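Local coordinates for virulence protein STM3117 (Salmonella enterica subsp. enterica serovar Typhimurium, PDB 3HUH) that promotes replication of the bacterium inside host macrophages and may take part in the biosynthesis and modification of the peptidoglycan layer of its cell wall, at residues S48-T51 and K57-I60; N67-Q70 and E74-P77; P115-R118 and G123-M126. All blocks are in the same frame, centred on the assembly; numbering follows the deposited sequence.

Contacts 1 and 2 are neighbours in one four-stranded sheet, their centres about 13 Å apart. Strand 56-61 carries half of contact 1 and pairs on its other side with strand 64-70, where contact 2 begins; Lys57 O and Leu68 N are 2.9 Å apart, a probable hydrogen bond, and Leu59 packs on Leu68. Contact 3 occupies the other sheet, across the chain's centre, with its centre about 29 Å from contact 1 and about 32 Å from contact 2. The dimer brings distant parts together: Pro77 of contact 2 in one subunit packs on Arg118 of contact 3 in the other. Contacts 1 and 3 are edge hairpins at equivalent places in the two sheets.

Contact 1 of 3, residues S48-T51 and K57-I60; sequences SAVT and KALI
Val50 and Ile60 each set CG1 anti to the carbonyl carbon (chi1 -61° and -53°), which turns the two branches toward each other, and the side chains cross at about a right angle. Val50 CG1 touches Ile60 CG1 at 3.8 Å, while the other branch, Val50 CG2, reaches Ala58 CB at 3.9 Å. These residues share one face of the sheet with Ser48. On the reverse face, Ala49 CB rests on Leu59 CD2 at 4.0 Å, and Lys57, bent at chi2 and chi4, lies alongside Thr51, pointing the same way.

Between the faces runs an antiparallel ladder. Ser48 and Ile60 form one hydrogen-bonded pair: Ile60 N reaches Ser48 O at 2.8 Å, nearly straight at hydrogen (174°), and Ser48 N answers to Ile60 O at 3.1 Å. Val50 and Ala58 make the next such pair. Ala58 O takes the amide of Val50 at 2.9 Å and also a close CA-H contact from Ala49 CA at 3.2 Å.

This is the edge hairpin of its sheet, with strand 48-52 outermost. Strand 64-70 pairs with the far side of strand 56-61, and helix 34-43 covers the Ala49, Lys57 and Leu59 face through Ile34, Ile38 and Tyr41; Glu42 accepts the amide of Ala49.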
loop_
_atom_site.group_PDB
_atom_site.type_symbol
_atom_site.label_atom_id
_atom_site.label_comp_id
_atom_site.label_asym_id
_atom_site.label_seq_id
_atom_site.Cartn_x
_atom_site.Cartn_y
_atom_site.Cartn_z
ATOM N N SER A 48 -2.974 11.620 -10.616
ATOM C CA SER A 48 -3.301 11.680 -12.041
ATOM C C SER A 48 -3.680 10.302 -12.569
ATOM O O SER A 48 -2.881 9.369 -12.508
ATOM C CB SER A 48 -2.117 12.222 -12.844
ATOM O OG SER A 48 -1.783 13.538 -12.440
ATOM N N ALA A 49 -4.894 10.177 -13.095
ATOM C CA ALA A 49 -5.357 8.898 -13.623
ATOM C C ALA A 49 -4.820 8.595 -15.018
ATOM O O ALA A 49 -4.694 9.488 -15.861
ATOM C CB ALA A 49 -6.894 8.853 -13.634
ATOM N N VAL A 50 -4.491 7.326 -15.251
ATOM C CA VAL A 50 -3.994 6.879 -16.550
ATOM C C VAL A 50 -4.601 5.523 -16.871
ATOM O O VAL A 50 -5.189 4.873 -16.001
ATOM C CB VAL A 50 -2.462 6.711 -16.576
ATOM C CG1 VAL A 50 -1.783 8.037 -16.292
ATOM C CG2 VAL A 50 -2.036 5.643 -15.578
ATOM N N THR A 51 -4.449 5.104 -18.121
ATOM C CA THR A 51 -4.962 3.820 -18.571
ATOM C C THR A 51 -3.794 3.018 -19.128
ATOM O O THR A 51 -3.119 3.464 -20.058
ATOM C CB THR A 51 -6.019 3.994 -19.677
ATOM O OG1 THR A 51 -7.083 4.822 -19.197
ATOM C CG2 THR A 51 -6.592 2.640 -20.092
ATOM N N LYS A 57 -7.111 0.986 -15.160
ATOM C CA LYS A 57 -6.892 2.300 -14.568
ATOM C C LYS A 57 -5.906 2.309 -13.412
ATOM O O LYS A 57 -5.845 1.366 -12.612
ATOM C CB LYS A 57 -8.211 2.889 -14.064
ATOM C CG LYS A 57 -9.171 3.335 -15.151
ATOM C CD LYS A 57 -9.783 2.176 -15.889
ATOM C CE LYS A 57 -10.759 2.695 -16.931
ATOM N NZ LYS A 57 -10.081 3.553 -17.947
ATOM N N ALA A 58 -5.135 3.389 -13.333
ATOM C CA ALA A 58 -4.174 3.582 -12.260
ATOM C C ALA A 58 -4.133 5.063 -11.910
ATOM O O ALA A 58 -4.555 5.921 -12.696
ATOM C CB ALA A 58 -2.794 3.103 -12.680
ATOM N N LEU A 59 -3.646 5.347 -10.713
ATOM C CA LEU A 59 -3.514 6.709 -10.229
ATOM C C LEU A 59 -2.037 6.899 -9.956
ATOM O O LEU A 59 -1.454 6.216 -9.112
ATOM C CB LEU A 59 -4.317 6.904 -8.943
ATOM C CG LEU A 59 -5.837 6.904 -9.139
ATOM C CD1 LEU A 59 -6.521 6.668 -7.807
ATOM C CD2 LEU A 59 -6.279 8.223 -9.769
ATOM N N ILE A 60 -1.437 7.815 -10.706
ATOM C CA ILE A 60 -0.024 8.127 -10.598
ATOM C C ILE A 60 0.242 9.235 -9.584
ATOM O O ILE A 60 -0.481 10.227 -9.541
ATOM C CB ILE A 60 0.527 8.613 -11.966
ATOM C CG1 ILE A 60 0.191 7.596 -13.062
ATOM C CG2 ILE A 60 2.011 8.904 -11.866
ATOM C CD1 ILE A 60 0.702 6.203 -12.794
#

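Contact 2 of 3, residues N67-Q70 and E74-P77; sequences NLHQ and EFEP
Pro77 O accepts a 2.7 Å hydrogen bond from a water that also lies 3.4 Å from His69 NE2, a weak bond that links the loop after strand 64-70 back to that strand. The other ring nitrogen, His69 ND1, donates to its neighbour's carbonyl, Leu68 O, at 3.2 Å. That oxygen lies close to the imidazole plane, yet the donor sits well above the carbonyl plane, with an angle of only 91° at the oxygen.

The imidazole takes Phe75 over one of its faces. Phe75 N sits above that face, toward the rim, and the phenyl ring turns its edge to it, an offset edge-to-face pair with centroids 5.5 Å apart and planes at 76°. Phe75 CD1 comes within 3.8 Å of His69 CE1, and Phe75 also makes a cation-pi contact with Arg56. Farther back, Glu74 CG lies 3.5 Å from Gln70 O, while the Glu74 carboxylate reaches away to a salt bridge with Lys78.

Backbone bonds from His69 to Leu29 and Val31 tie the strand to strand 21-31. The loop rests on its end through the Phe75 edge and backbone over the imidazole, with a weak water link beside them. The ND1 bond and the phenylalanine probably help to limit the rotation of the buried histidine ring.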
loop_
_atom_site.group_PDB
_atom_site.type_symbol
_atom_site.label_atom_id
_atom_site.label_comp_id
_atom_site.label_asym_id
_atom_site.label_seq_id
_atom_site.Cartn_x
_atom_site.Cartn_y
_atom_site.Cartn_z
ATOM N N ASN A 67 -3.010 0.920 -8.578
ATOM C CA ASN A 67 -3.801 0.311 -9.634
ATOM C C ASN A 67 -5.200 0.099 -9.081
ATOM O O ASN A 67 -5.376 -0.200 -7.893
ATOM C CB ASN A 67 -3.208 -1.029 -10.075
ATOM C CG ASN A 67 -1.937 -0.866 -10.873
ATOM O OD1 ASN A 67 -1.754 0.138 -11.572
ATOM N ND2 ASN A 67 -1.062 -1.866 -10.804
ATOM N N LEU A 68 -6.200 0.265 -9.934
ATOM C CA LEU A 68 -7.570 0.094 -9.500
ATOM C C LEU A 68 -8.232 -1.125 -10.118
ATOM O O LEU A 68 -8.023 -1.426 -11.292
ATOM C CB LEU A 68 -8.398 1.340 -9.853
ATOM C CG LEU A 68 -7.877 2.671 -9.307
ATOM C CD1 LEU A 68 -8.753 3.810 -9.816
ATOM C CD2 LEU A 68 -7.865 2.640 -7.778
ATOM N N HIS A 69 -9.003 -1.839 -9.300
ATOM C CA HIS A 69 -9.786 -2.994 -9.752
ATOM C C HIS A 69 -11.216 -2.664 -9.346
ATOM O O HIS A 69 -11.469 -2.287 -8.198
ATOM C CB HIS A 69 -9.422 -4.287 -9.016
ATOM C CG HIS A 69 -8.186 -4.973 -9.510
ATOM N ND1 HIS A 69 -7.359 -4.447 -10.478
ATOM C CD2 HIS A 69 -7.629 -6.150 -9.139
ATOM C CE1 HIS A 69 -6.344 -5.269 -10.681
ATOM N NE2 HIS A 69 -6.484 -6.310 -9.879
ATOM N N GLN A 70 -12.160 -2.795 -10.266
ATOM C CA GLN A 70 -13.543 -2.533 -9.903
ATOM C C GLN A 70 -14.190 -3.873 -9.564
ATOM O O GLN A 70 -13.875 -4.896 -10.173
ATOM C CB GLN A 70 -14.286 -1.863 -11.062
ATOM C CG GLN A 70 -15.739 -1.537 -10.769
ATOM C CD GLN A 70 -16.330 -0.579 -11.791
ATOM O OE1 GLN A 70 -16.047 0.617 -11.772
ATOM N NE2 GLN A 70 -17.144 -1.109 -12.704
ATOM N N GLU A 74 -12.289 -7.734 -11.367
ATOM C CA GLU A 74 -10.970 -7.700 -10.747
ATOM C C GLU A 74 -9.989 -8.605 -11.501
ATOM O O GLU A 74 -10.238 -9.797 -11.671
ATOM C CB GLU A 74 -11.086 -8.155 -9.290
ATOM C CG GLU A 74 -12.068 -7.316 -8.483
ATOM C CD GLU A 74 -12.481 -7.971 -7.178
ATOM O OE1 GLU A 74 -13.387 -7.431 -6.507
ATOM O OE2 GLU A 74 -11.905 -9.015 -6.829
ATOM N N PHE A 75 -8.872 -8.041 -11.944
ATOM C CA PHE A 75 -7.875 -8.823 -12.669
ATOM C C PHE A 75 -7.089 -9.759 -11.752
ATOM O O PHE A 75 -6.889 -9.460 -10.573
ATOM C CB PHE A 75 -6.942 -7.884 -13.424
ATOM C CG PHE A 75 -7.659 -6.995 -14.385
ATOM C CD1 PHE A 75 -7.883 -5.658 -14.089
ATOM C CD2 PHE A 75 -8.156 -7.514 -15.575
ATOM C CE1 PHE A 75 -8.598 -4.839 -14.968
ATOM C CE2 PHE A 75 -8.873 -6.710 -16.457
ATOM C CZ PHE A 75 -9.094 -5.370 -16.151
ATOM N N GLU A 76 -6.645 -10.881 -12.313
ATOM C CA GLU A 76 -5.914 -11.913 -11.576
ATOM C C GLU A 76 -4.419 -11.944 -11.904
ATOM O O GLU A 76 -4.012 -11.595 -13.013
ATOM C CB GLU A 76 -6.521 -13.280 -11.899
ATOM C CG GLU A 76 -8.038 -13.340 -11.793
ATOM C CD GLU A 76 -8.517 -13.978 -10.506
ATOM O OE1 GLU A 76 -9.750 -14.057 -10.307
ATOM O OE2 GLU A 76 -7.662 -14.400 -9.699
ATOM N N PRO A 77 -3.575 -12.349 -10.935
ATOM C CA PRO A 77 -3.950 -12.752 -9.576
ATOM C C PRO A 77 -4.295 -11.512 -8.754
ATOM O O PRO A 77 -3.945 -10.396 -9.135
ATOM C CB PRO A 77 -2.689 -13.450 -9.072
ATOM C CG PRO A 77 -1.615 -12.625 -9.688
ATOM C CD PRO A 77 -2.115 -12.443 -11.116
HETATM O O HOH W 1 -3.600 -7.696 -8.774
#

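Contact 3 of 3, residues P115-R118 and G123-M126; sequences PVER and GEIM
Met126 reaches across to three consecutive residues of segment 115-118. With CG anti to its own amide nitrogen (chi1 -172°), CB starts the chain out on the face it shares with Glu117, and CG then meets Pro115 CB at 3.9 Å. The bend at chi2 swings SD over the backbone of the other strand, 3.5 Å from Val116 C. A second bend at chi3 lays the terminal CE against Glu117 CG; their separation of 3.2 Å is very tight, and the exact place of the methyl is doubtful.

Beyond that methyl, Glu117 meets a second acidic side chain. Its OE1 lies 2.6 Å from Glu124 OE2, the carboxylate planes turned 78° against each other. Such closeness of two acids may raise the pKa of one of them.

On the reverse face Arg118 CB packs on Ile125 CG1 at 3.8 Å. The arginine then leads away: NE donates to Tyr129 OH, NH2 makes a salt bridge with Glu113, and Val116 CG1 lies over one face of the guanidinium, toward its rim. Ile125 packs on His26 of the second subunit.

The two backbones are joined at the Arg118-Ile125 pair, where Arg118 N reaches Ile125 O at 2.8 Å and Ile125 N reaches Arg118 O at 3.0 Å. Here is an antiparallel beta hairpin, its strand 116-120 outermost in the second four-stranded sheet of a vicinal oxygen chelate (VOC) fold, with strand order 1-4-3-2 like that of its partner sheet.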
loop_
_atom_site.group_PDB
_atom_site.type_symbol
_atom_site.label_atom_id
_atom_site.label_comp_id
_atom_site.label_asym_id
_atom_site.label_seq_id
_atom_site.Cartn_x
_atom_site.Cartn_y
_atom_site.Cartn_z
ATOM N N PRO A 115 -5.417 17.493 12.966
ATOM C CA PRO A 115 -4.030 17.020 12.898
ATOM C C PRO A 115 -3.506 16.481 14.229
ATOM O O PRO A 115 -3.728 17.075 15.288
ATOM C CB PRO A 115 -3.272 18.253 12.418
ATOM C CG PRO A 115 -4.060 19.379 13.018
ATOM C CD PRO A 115 -5.486 18.951 12.767
ATOM N N VAL A 116 -2.820 15.344 14.167
ATOM C CA VAL A 116 -2.272 14.711 15.356
ATOM C C VAL A 116 -0.919 14.088 15.044
ATOM O O VAL A 116 -0.684 13.600 13.936
ATOM C CB VAL A 116 -3.209 13.605 15.888
ATOM C CG1 VAL A 116 -2.669 13.047 17.197
ATOM C CG2 VAL A 116 -4.603 14.161 16.100
ATOM N N GLU A 117 -0.035 14.112 16.031
ATOM C CA GLU A 117 1.307 13.565 15.892
ATOM C C GLU A 117 1.270 12.042 15.809
ATOM O O GLU A 117 0.570 11.390 16.579
ATOM C CB GLU A 117 2.159 13.990 17.090
ATOM C CG GLU A 117 2.200 15.493 17.317
ATOM C CD GLU A 117 3.006 15.876 18.542
ATOM O OE1 GLU A 117 4.146 15.383 18.679
ATOM O OE2 GLU A 117 2.502 16.671 19.366
ATOM N N ARG A 118 2.024 11.482 14.869
ATOM C CA ARG A 118 2.090 10.033 14.706
ATOM C C ARG A 118 3.535 9.642 14.446
ATOM O O ARG A 118 4.406 10.497 14.317
ATOM C CB ARG A 118 1.230 9.572 13.523
ATOM C CG ARG A 118 -0.259 9.849 13.647
ATOM C CD ARG A 118 -0.860 9.213 14.884
ATOM N NE ARG A 118 -2.315 9.115 14.791
ATOM C CZ ARG A 118 -3.127 9.103 15.841
ATOM N NH1 ARG A 118 -2.625 9.189 17.064
ATOM N NH2 ARG A 118 -4.438 8.992 15.670
ATOM N N GLY A 123 10.572 8.825 11.291
ATOM C CA GLY A 123 10.500 9.921 12.240
ATOM C C GLY A 123 9.079 10.337 12.559
ATOM O O GLY A 123 8.124 9.688 12.134
ATOM N N GLU A 124 8.937 11.426 13.308
ATOM C CA GLU A 124 7.617 11.914 13.687
ATOM C C GLU A 124 6.942 12.668 12.542
ATOM O O GLU A 124 7.590 13.382 11.770
ATOM C CB GLU A 124 7.726 12.819 14.924
ATOM C CG GLU A 124 6.383 13.261 15.503
ATOM C CD GLU A 124 6.526 14.101 16.767
ATOM O OE1 GLU A 124 7.209 15.148 16.714
ATOM O OE2 GLU A 124 5.951 13.715 17.812
ATOM N N ILE A 125 5.631 12.486 12.429
ATOM C CA ILE A 125 4.852 13.153 11.394
ATOM C C ILE A 125 3.575 13.737 11.996
ATOM O O ILE A 125 3.139 13.315 13.070
ATOM C CB ILE A 125 4.439 12.161 10.268
ATOM C CG1 ILE A 125 3.581 11.033 10.854
ATOM C CG2 ILE A 125 5.680 11.595 9.582
ATOM C CD1 ILE A 125 3.151 9.975 9.824
ATOM N N MET A 126 2.994 14.722 11.318
ATOM C CA MET A 126 1.729 15.309 11.758
ATOM C C MET A 126 0.744 14.754 10.741
ATOM O O MET A 126 0.916 14.954 9.542
ATOM C CB MET A 126 1.749 16.837 11.681
ATOM C CG MET A 126 0.505 17.506 12.309
ATOM S SD MET A 126 0.294 17.193 14.106
ATOM C CE MET A 126 1.958 17.193 14.585
#